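S-adenosylmethionine:tRNA ribosyltransferase-isomerase (Thermus thermophilus, PDB 1WDI) probably transfers the ribose of S-adenosylmethionine to the 7-aminomethyl group of 7-deazaguanine in tRNA and isomerizes it, giving epoxyqueuosine. Local coordinates at residues L58-S63 against V254-T259; Y289-V294 against V312-G317; T299-P304 against E331-Y336. All blocks are in the same frame, centred on the assembly; numbering follows the deposited sequence.

Contact 1: residues L58-S63 against V254-T259; sequences LVFNES and VAVGTT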
loop_
_atom_site.group_PDB
_atom_site.type_symbol
_atom_site.label_atom_id
_atom_site.label_comp_id
_atom_site.label_asym_id
_atom_site.label_seq_id
_atom_site.Cartn_x
_atom_site.Cartn_y
_atom_site.Cartn_z
ATOM N N LEU A 58 -10.034 12.012 -4.215
ATOM C CA LEU A 58 -9.678 10.866 -3.391
ATOM C C LEU A 58 -8.723 9.988 -4.204
ATOM O O LEU A 58 -9.083 9.478 -5.266
ATOM C CB LEU A 58 -10.953 10.103 -3.029
ATOM C CG LEU A 58 -11.060 9.270 -1.750
ATOM C CD1 LEU A 58 -10.595 10.072 -0.545
ATOM C CD2 LEU A 58 -12.513 8.843 -1.569
ATOM N N VAL A 59 -7.502 9.830 -3.704
ATOM C CA VAL A 59 -6.488 9.036 -4.390
ATOM C C VAL A 59 -6.195 7.734 -3.639
ATOM O O VAL A 59 -5.843 7.752 -2.453
ATOM C CB VAL A 59 -5.168 9.848 -4.549
ATOM C CG1 VAL A 59 -4.156 9.065 -5.371
ATOM C CG2 VAL A 59 -5.459 11.178 -5.224
ATOM N N PHE A 60 -6.350 6.615 -4.347
ATOM C CA PHE A 60 -6.118 5.278 -3.806
ATOM C C PHE A 60 -4.923 4.646 -4.495
ATOM O O PHE A 60 -4.402 5.165 -5.483
ATOM C CB PHE A 60 -7.288 4.325 -4.094
ATOM C CG PHE A 60 -8.628 4.812 -3.631
ATOM C CD1 PHE A 60 -9.306 5.806 -4.331
ATOM C CD2 PHE A 60 -9.240 4.231 -2.529
ATOM C CE1 PHE A 60 -10.584 6.208 -3.938
ATOM C CE2 PHE A 60 -10.523 4.631 -2.125
ATOM C CZ PHE A 60 -11.190 5.618 -2.834
ATOM N N ASN A 61 -4.518 3.493 -3.985
ATOM C CA ASN A 61 -3.438 2.755 -4.606
ATOM C C ASN A 61 -3.999 1.384 -4.968
ATOM O O ASN A 61 -4.735 0.777 -4.191
ATOM C CB ASN A 61 -2.247 2.615 -3.651
ATOM C CG ASN A 61 -2.266 1.317 -2.872
ATOM O OD1 ASN A 61 -2.006 0.245 -3.423
ATOM N ND2 ASN A 61 -2.577 1.404 -1.581
ATOM N N GLU A 62 -3.693 0.918 -6.168
ATOM C CA GLU A 62 -4.128 -0.406 -6.587
ATOM C C GLU A 62 -2.852 -1.137 -6.956
ATOM O O GLU A 62 -2.126 -0.715 -7.851
ATOM C CB GLU A 62 -5.080 -0.339 -7.786
ATOM C CG GLU A 62 -4.621 0.537 -8.938
ATOM C CD GLU A 62 -5.525 0.413 -10.154
ATOM O OE1 GLU A 62 -6.764 0.364 -9.982
ATOM O OE2 GLU A 62 -4.999 0.370 -11.284
ATOM N N SER A 63 -2.570 -2.217 -6.239
ATOM C CA SER A 63 -1.367 -2.998 -6.483
ATOM C C SER A 63 -1.370 -3.673 -7.844
ATOM O O SER A 63 -2.378 -4.238 -8.269
ATOM C CB SER A 63 -1.195 -4.056 -5.390
ATOM O OG SER A 63 -0.933 -3.452 -4.135
ATOM N N VAL A 254 -7.179 14.078 -1.167
ATOM C CA VAL A 254 -7.336 13.196 -0.017
ATOM C C VAL A 254 -6.687 11.846 -0.273
ATOM O O VAL A 254 -7.096 11.102 -1.165
ATOM C CB VAL A 254 -8.841 12.990 0.302
ATOM C CG1 VAL A 254 -9.003 12.221 1.608
ATOM C CG2 VAL A 254 -9.539 14.352 0.388
ATOM N N ALA A 255 -5.673 11.529 0.520
ATOM C CA ALA A 255 -4.959 10.275 0.357
ATOM C C ALA A 255 -5.627 9.139 1.101
ATOM O O ALA A 255 -6.033 9.285 2.254
ATOM C CB ALA A 255 -3.509 10.430 0.844
ATOM N N VAL A 256 -5.751 8.001 0.431
ATOM C CA VAL A 256 -6.322 6.826 1.057
ATOM C C VAL A 256 -5.145 5.897 1.288
ATOM O O VAL A 256 -4.729 5.170 0.384
ATOM C CB VAL A 256 -7.355 6.127 0.156
ATOM C CG1 VAL A 256 -7.842 4.852 0.828
ATOM C CG2 VAL A 256 -8.520 7.065 -0.119
ATOM N N GLY A 257 -4.594 5.948 2.497
ATOM C CA GLY A 257 -3.464 5.105 2.823
ATOM C C GLY A 257 -2.138 5.827 2.710
ATOM O O GLY A 257 -1.995 6.758 1.928
ATOM N N THR A 258 -1.167 5.386 3.501
ATOM C CA THR A 258 0.165 5.980 3.513
ATOM C C THR A 258 0.988 5.651 2.265
ATOM O O THR A 258 1.947 6.347 1.944
ATOM C CB THR A 258 0.939 5.522 4.751
ATOM O OG1 THR A 258 0.941 4.091 4.805
ATOM C CG2 THR A 258 0.288 6.070 6.010
ATOM N N THR A 259 0.618 4.585 1.569
ATOM C CA THR A 259 1.322 4.211 0.353
ATOM C C THR A 259 1.065 5.322 -0.652
ATOM O O THR A 259 1.978 5.774 -1.341
ATOM C CB THR A 259 0.806 2.870 -0.179
ATOM O OG1 THR A 259 1.013 1.870 0.822
ATOM C CG2 THR A 259 1.554 2.466 -1.448
HETATM O O HOH W 1 -5.533 3.057 -1.309
HETATM O O HOH W 2 -2.399 4.036 0.023
#
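Val-256 sets one methyl of its branched side chain over the ring of Phe-60: CG2 lies 3.9 Å from the centroid of that ring and 18° off its normal, a CH-pi contact displaced toward the rim. CG1, anti to the backbone N (chi1 176°), reaches the same ring at CD2. Leu-58 closes in beside this pair, its CD1 touching both Val-256 CG2 and Val-254 CG1; the last gap, Leu-58 CD1 to Val-254 CG1, is only 3.4 Å, tighter than usual for two methyls. Branched and aromatic residues suit this buried face, which Phe-189 also covers, while Phe-206 stacks on Phe-60. Beneath the side chains the strands pair directly. Val-59 N gives a nearly straight bond to Val-254 O (2.9 Å, 172°), and Val-59 O takes the N-H of Val-256 at 2.9 Å in return.

Past Val-256 the pairing gives way to water. Segment 254-259 turns off at Gly-257, the N-cap of helix 258-266; at the backbone angles of this glycine a CB would be jammed against the preceding carbonyl O. Val-256 O is then gripped by two waters: one accepts from Asn-61 N, the other from Asn-61 ND2 at 3.1 Å. An amide suits this partly exposed place, where ND2 also lies 3.9 Å from Thr-259 CB. Thr-259 OG1 and Thr-258 N hold a citrate, probably from the crystallisation liquor. Two parallel strands paired through Val-59 thus separate where strand 253-256 leads through Gly-257 into helix 258-266, and the citrate at that helix start is consistent with an anion-binding pocket.

Contact 2: residues Y289-V294 against V312-G317; sequences YTFKVV and VAAFLG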
loop_
_atom_site.group_PDB
_atom_site.type_symbol
_atom_site.label_atom_id
_atom_site.label_comp_id
_atom_site.label_asym_id
_atom_site.label_seq_id
_atom_site.Cartn_x
_atom_site.Cartn_y
_atom_site.Cartn_z
ATOM N N TYR A 289 7.941 17.539 8.758
ATOM C CA TYR A 289 7.794 17.336 7.327
ATOM C C TYR A 289 6.626 18.157 6.807
ATOM O O TYR A 289 5.540 18.144 7.392
ATOM C CB TYR A 289 7.562 15.854 7.008
ATOM C CG TYR A 289 7.544 15.567 5.518
ATOM C CD1 TYR A 289 8.734 15.438 4.795
ATOM C CD2 TYR A 289 6.341 15.494 4.819
ATOM C CE1 TYR A 289 8.721 15.249 3.412
ATOM C CE2 TYR A 289 6.316 15.310 3.441
ATOM C CZ TYR A 289 7.507 15.191 2.743
ATOM O OH TYR A 289 7.477 15.035 1.376
ATOM N N THR A 290 6.851 18.884 5.716
ATOM C CA THR A 290 5.801 19.694 5.121
ATOM C C THR A 290 5.248 18.955 3.906
ATOM O O THR A 290 5.979 18.662 2.958
ATOM C CB THR A 290 6.332 21.072 4.679
ATOM O OG1 THR A 290 6.818 21.785 5.823
ATOM C CG2 THR A 290 5.218 21.888 4.019
ATOM N N PHE A 291 3.960 18.635 3.946
ATOM C CA PHE A 291 3.337 17.930 2.837
ATOM C C PHE A 291 3.050 18.904 1.709
ATOM O O PHE A 291 2.496 19.976 1.931
ATOM C CB PHE A 291 2.057 17.225 3.308
ATOM C CG PHE A 291 2.323 16.125 4.293
ATOM C CD1 PHE A 291 2.667 16.424 5.616
ATOM C CD2 PHE A 291 2.349 14.797 3.877
ATOM C CE1 PHE A 291 3.039 15.417 6.499
ATOM C CE2 PHE A 291 2.721 13.780 4.751
ATOM C CZ PHE A 291 3.072 14.092 6.070
ATOM N N LYS A 292 3.454 18.526 0.501
ATOM C CA LYS A 292 3.276 19.359 -0.678
ATOM C C LYS A 292 2.063 18.968 -1.524
ATOM O O LYS A 292 1.617 19.740 -2.374
ATOM C CB LYS A 292 4.542 19.291 -1.544
ATOM C CG LYS A 292 5.779 19.919 -0.897
ATOM C CD LYS A 292 5.585 21.421 -0.757
ATOM C CE LYS A 292 6.793 22.108 -0.151
ATOM N NZ LYS A 292 6.567 23.582 -0.078
ATOM N N VAL A 293 1.526 17.779 -1.291
ATOM C CA VAL A 293 0.382 17.310 -2.069
ATOM C C VAL A 293 -0.833 16.901 -1.240
ATOM O O VAL A 293 -1.947 17.343 -1.505
ATOM C CB VAL A 293 0.779 16.102 -2.946
ATOM C CG1 VAL A 293 -0.398 15.688 -3.845
ATOM C CG2 VAL A 293 2.015 16.456 -3.778
ATOM N N VAL A 294 -0.611 16.049 -0.243
ATOM C CA VAL A 294 -1.692 15.545 0.594
ATOM C C VAL A 294 -2.327 16.586 1.514
ATOM O O VAL A 294 -1.640 17.191 2.341
ATOM C CB VAL A 294 -1.192 14.355 1.447
ATOM C CG1 VAL A 294 -2.339 13.773 2.276
ATOM C CG2 VAL A 294 -0.581 13.293 0.530
ATOM N N VAL A 312 2.093 9.533 10.240
ATOM C CA VAL A 312 0.857 10.205 10.641
ATOM C C VAL A 312 1.214 11.365 11.565
ATOM O O VAL A 312 0.650 12.450 11.451
ATOM C CB VAL A 312 -0.115 9.241 11.371
ATOM C CG1 VAL A 312 -1.274 10.031 11.994
ATOM C CG2 VAL A 312 -0.662 8.225 10.387
ATOM N N ALA A 313 2.170 11.141 12.467
ATOM C CA ALA A 313 2.601 12.187 13.395
ATOM C C ALA A 313 3.095 13.419 12.634
ATOM O O ALA A 313 2.895 14.555 13.066
ATOM C CB ALA A 313 3.722 11.660 14.313
ATOM N N ALA A 314 3.753 13.193 11.505
ATOM C CA ALA A 314 4.264 14.300 10.702
ATOM C C ALA A 314 3.118 15.086 10.079
ATOM O O ALA A 314 3.210 16.296 9.884
ATOM C CB ALA A 314 5.194 13.771 9.601
ATOM N N PHE A 315 2.030 14.390 9.776
ATOM C CA PHE A 315 0.873 15.021 9.157
ATOM C C PHE A 315 -0.036 15.710 10.173
ATOM O O PHE A 315 -0.440 16.856 9.986
ATOM C CB PHE A 315 0.064 13.972 8.390
ATOM C CG PHE A 315 -0.982 14.559 7.494
ATOM C CD1 PHE A 315 -0.618 15.258 6.343
ATOM C CD2 PHE A 315 -2.332 14.432 7.804
ATOM C CE1 PHE A 315 -1.583 15.825 5.513
ATOM C CE2 PHE A 315 -3.306 14.999 6.979
ATOM C CZ PHE A 315 -2.931 15.695 5.834
ATOM N N LEU A 316 -0.341 15.011 11.258
ATOM C CA LEU A 316 -1.233 15.539 12.290
ATOM C C LEU A 316 -0.562 16.243 13.474
ATOM O O LEU A 316 -1.208 17.021 14.177
ATOM C CB LEU A 316 -2.107 14.395 12.817
ATOM C CG LEU A 316 -3.034 14.637 14.016
ATOM C CD1 LEU A 316 -3.997 15.763 13.714
ATOM C CD2 LEU A 316 -3.783 13.344 14.342
ATOM N N GLY A 317 0.726 15.978 13.682
ATOM C CA GLY A 317 1.440 16.551 14.814
ATOM C C GLY A 317 1.657 15.410 15.804
ATOM O O GLY A 317 0.723 14.661 16.103
HETATM O O HOH W 3 5.666 17.479 10.641
#
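Phe-291 meets helix 307-316 with its ring, one face of which is turned to the edge of Phe-315. The two planes stand at 89° with centroids 4.9 Å apart, a T-shaped pair in which Phe-315 CD1 sits over the centre of the Phe-291 ring. Two different first torsions bring this about. In Phe-315, CG is anti to the backbone N (chi1 -168°), which brings its ring edge up to the face of Phe-291; in Phe-291, CG is instead anti to the carbonyl carbon (chi1 -66°), and the first bond of the side chain points toward the helix. The far end of Phe-291 reaches the helix backbone, with CE1 3.5 Å from Phe-315 CA, and Ala-314 O lies in the plane of its ring, at the edge.

Tyr-289 covers the opposite face of Phe-291, its CD2 3.6 Å above the plane, so the ring is held flat between two aromatic edges. An alanine in place of Phe-291 is likely to open a gap between Tyr-289 and Phe-315 and to leave the Phe-315 edge without the ring face it points into. Ala-314 is small enough for the loop to come close, its CB 4.1 Å from Tyr-289 CB. A water that accepts from Tyr-289 N lies 2.8 Å from Ala-314 O and probably donates to it, though it has other acceptors in reach. Val-294 adds its CG1 at 3.9 Å from Phe-315 CE1, and its carbonyl O lies in the plane of that ring, at the edge.

The loop leading to strand 296-300 thus packs on helix 307-316. Val-261 and Glu-265 of helix 258-266 also touch Phe-291, while Ile-344 of strand 341-344 packs against Phe-315, whose ring also carries a cation-pi contact with Arg-34.

Contact 3: residues T299-P304 against E331-Y336; sequences TNFHLP and EGYRFY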
loop_
_atom_site.group_PDB
_atom_site.type_symbol
_atom_site.label_atom_id
_atom_site.label_comp_id
_atom_site.label_asym_id
_atom_site.label_seq_id
_atom_site.Cartn_x
_atom_site.Cartn_y
_atom_site.Cartn_z
ATOM N N THR A 299 -6.437 6.700 6.900
ATOM C CA THR A 299 -5.450 5.657 7.151
ATOM C C THR A 299 -5.833 4.797 8.354
ATOM O O THR A 299 -6.681 5.181 9.163
ATOM C CB THR A 299 -4.059 6.317 7.394
ATOM O OG1 THR A 299 -3.041 5.315 7.519
ATOM C CG2 THR A 299 -4.094 7.159 8.652
ATOM N N ASN A 300 -5.213 3.632 8.478
ATOM C CA ASN A 300 -5.516 2.758 9.609
ATOM C C ASN A 300 -4.881 3.283 10.890
ATOM O O ASN A 300 -4.206 4.316 10.894
ATOM C CB ASN A 300 -4.982 1.338 9.374
ATOM C CG ASN A 300 -5.655 0.633 8.212
ATOM O OD1 ASN A 300 -6.811 0.893 7.893
ATOM N ND2 ASN A 300 -4.934 -0.291 7.592
ATOM N N PHE A 301 -5.121 2.558 11.979
ATOM C CA PHE A 301 -4.529 2.876 13.271
ATOM C C PHE A 301 -3.266 2.012 13.296
ATOM O O PHE A 301 -3.336 0.779 13.243
ATOM C CB PHE A 301 -5.470 2.491 14.419
ATOM C CG PHE A 301 -6.581 3.487 14.656
ATOM C CD1 PHE A 301 -7.842 3.303 14.084
ATOM C CD2 PHE A 301 -6.359 4.618 15.442
ATOM C CE1 PHE A 301 -8.866 4.232 14.293
ATOM C CE2 PHE A 301 -7.375 5.556 15.657
ATOM C CZ PHE A 301 -8.632 5.360 15.079
ATOM N N HIS A 302 -2.116 2.667 13.361
ATOM C CA HIS A 302 -0.836 1.972 13.329
ATOM C C HIS A 302 -0.254 1.611 14.697
ATOM O O HIS A 302 -0.569 2.235 15.711
ATOM C CB HIS A 302 0.149 2.824 12.528
ATOM C CG HIS A 302 -0.419 3.321 11.234
ATOM N ND1 HIS A 302 -0.808 2.473 10.218
ATOM C CD2 HIS A 302 -0.710 4.574 10.810
ATOM C CE1 HIS A 302 -1.312 3.182 9.225
ATOM N NE2 HIS A 302 -1.265 4.461 9.558
ATOM N N LEU A 303 0.601 0.593 14.701
ATOM C CA LEU A 303 1.238 0.095 15.914
ATOM C C LEU A 303 2.170 1.097 16.577
ATOM O O LEU A 303 2.713 1.990 15.925
ATOM C CB LEU A 303 2.036 -1.175 15.601
ATOM C CG LEU A 303 1.302 -2.381 15.015
ATOM C CD1 LEU A 303 2.309 -3.499 14.772
ATOM C CD2 LEU A 303 0.199 -2.842 15.960
ATOM N N PRO A 304 2.378 0.949 17.895
ATOM C CA PRO A 304 3.254 1.836 18.666
ATOM C C PRO A 304 4.668 1.786 18.089
ATOM O O PRO A 304 5.110 0.738 17.633
ATOM C CB PRO A 304 3.205 1.237 20.073
ATOM C CG PRO A 304 1.869 0.574 20.126
ATOM C CD PRO A 304 1.769 -0.070 18.767
ATOM N N GLU A 331 -11.531 4.357 23.668
ATOM C CA GLU A 331 -12.861 4.230 23.074
ATOM C C GLU A 331 -13.151 2.879 22.421
ATOM O O GLU A 331 -14.174 2.710 21.750
ATOM C CB GLU A 331 -13.100 5.355 22.062
ATOM C CG GLU A 331 -13.396 6.716 22.684
ATOM C CD GLU A 331 -14.646 6.704 23.564
ATOM O OE1 GLU A 331 -15.664 6.103 23.159
ATOM O OE2 GLU A 331 -14.615 7.307 24.658
ATOM N N GLY A 332 -12.254 1.920 22.612
ATOM C CA GLY A 332 -12.465 0.594 22.057
ATOM C C GLY A 332 -12.232 0.375 20.567
ATOM O O GLY A 332 -12.684 -0.631 20.025
ATOM N N TYR A 333 -11.541 1.291 19.891
ATOM C CA TYR A 333 -11.279 1.100 18.463
ATOM C C TYR A 333 -10.407 -0.128 18.256
ATOM O O TYR A 333 -9.660 -0.521 19.152
ATOM C CB TYR A 333 -10.550 2.302 17.856
ATOM C CG TYR A 333 -11.429 3.489 17.557
ATOM C CD1 TYR A 333 -11.886 4.325 18.579
ATOM C CD2 TYR A 333 -11.806 3.780 16.247
ATOM C CE1 TYR A 333 -12.696 5.425 18.297
ATOM C CE2 TYR A 333 -12.616 4.874 15.957
ATOM C CZ TYR A 333 -13.054 5.692 16.987
ATOM O OH TYR A 333 -13.841 6.780 16.693
ATOM N N ARG A 334 -10.507 -0.729 17.077
ATOM C CA ARG A 334 -9.696 -1.894 16.741
ATOM C C ARG A 334 -8.513 -1.370 15.921
ATOM O O ARG A 334 -8.666 -0.434 15.130
ATOM C CB ARG A 334 -10.527 -2.910 15.945
ATOM C CG ARG A 334 -11.674 -3.536 16.753
ATOM C CD ARG A 334 -12.597 -4.357 15.853
ATOM N NE ARG A 334 -12.987 -3.562 14.694
ATOM C CZ ARG A 334 -12.737 -3.893 13.431
ATOM N NH1 ARG A 334 -12.101 -5.026 13.150
ATOM N NH2 ARG A 334 -13.091 -3.069 12.450
ATOM N N PHE A 335 -7.341 -1.965 16.123
ATOM C CA PHE A 335 -6.120 -1.525 15.456
ATOM C C PHE A 335 -5.542 -2.460 14.401
ATOM O O PHE A 335 -5.941 -3.617 14.280
ATOM C CB PHE A 335 -5.038 -1.245 16.507
ATOM C CG PHE A 335 -5.335 -0.063 17.387
ATOM C CD1 PHE A 335 -6.495 -0.021 18.157
ATOM C CD2 PHE A 335 -4.462 1.017 17.434
ATOM C CE1 PHE A 335 -6.780 1.085 18.955
ATOM C CE2 PHE A 335 -4.737 2.127 18.227
ATOM C CZ PHE A 335 -5.898 2.163 18.990
ATOM N N TYR A 336 -4.592 -1.924 13.640
ATOM C CA TYR A 336 -3.887 -2.655 12.593
ATOM C C TYR A 336 -4.686 -2.876 11.312
ATOM O O TYR A 336 -5.764 -2.310 11.129
ATOM C CB TYR A 336 -3.371 -3.996 13.136
ATOM C CG TYR A 336 -2.083 -4.462 12.487
ATOM C CD1 TYR A 336 -0.966 -3.625 12.437
ATOM C CD2 TYR A 336 -1.974 -5.736 11.934
ATOM C CE1 TYR A 336 0.228 -4.046 11.851
ATOM C CE2 TYR A 336 -0.784 -6.168 11.346
ATOM C CZ TYR A 336 0.311 -5.315 11.310
ATOM O OH TYR A 336 1.490 -5.730 10.739
HETATM O O HOH W 4 -6.608 0.015 12.246
#
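With CG anti to the carbonyl carbon (chi1 -79°), Phe-301 aims its ring at segment 331-336, where Phe-335 (chi1 -67°) and Tyr-333, turned the same way about their first bonds, meet it. Phe-301 CB sits 3.5 Å from Phe-335 CD2, and CG of Phe-301 lies over one face of the Phe-335 ring, toward its rim. The far end of Phe-301 meets Tyr-333 instead, CE1 to CD2 at 3.6 Å, the planes inclined at 52°. Tyr-333 and Phe-335 of this aromatic cluster follow the Schellman motif that ends helix 318-330, with Gly-332 at its positive-phi C-prime position, and the cluster packs the loop running on to strand 341-344 against segment 299-304, which continues from strand 296-300. Apolar rings suit this buried site, where Met-30 and Ala-328 also touch Phe-301; the hydroxyl of Tyr-333 is hydrogen-bonded to His-42 ND1. Beside the rings the backbones are tied by Tyr-336 N to Phe-301 O, 3.0 Å, the donor in the carbonyl plane. A water accepts from Phe-301 N and donates to Tyr-336 O at 2.7 Å. On the outer side, the exposed Tyr-336 ring is met obliquely by Leu-303, CD1 to CE1 at 3.6 Å.

Contact 1 lies nearest the centre of the chain and is sheet core, strand against strand; contacts 2 and 3 sit farther out, each laying a loop on neighbouring elements, and contact 2 is the less fully buried. Direct backbone hydrogen bonds join the segments in contacts 1 and 3, whereas contact 2 relies on ring packing, with a water near both backbones. Aromatics dominate contacts 2 and 3; contact 1 mixes aliphatic branches with one ring. Strands 253-256 and 296-300 are sheet neighbours, so contacts 1 and 3 share that sheet, and Thr-258 and Thr-259 of contact 1 and Thr-299 and Asn-300 of contact 3 bind citrate. Val-312 touches His-302, joining contacts 2 and 3, while Ala-255 packs on Val-294 between contacts 1 and 2.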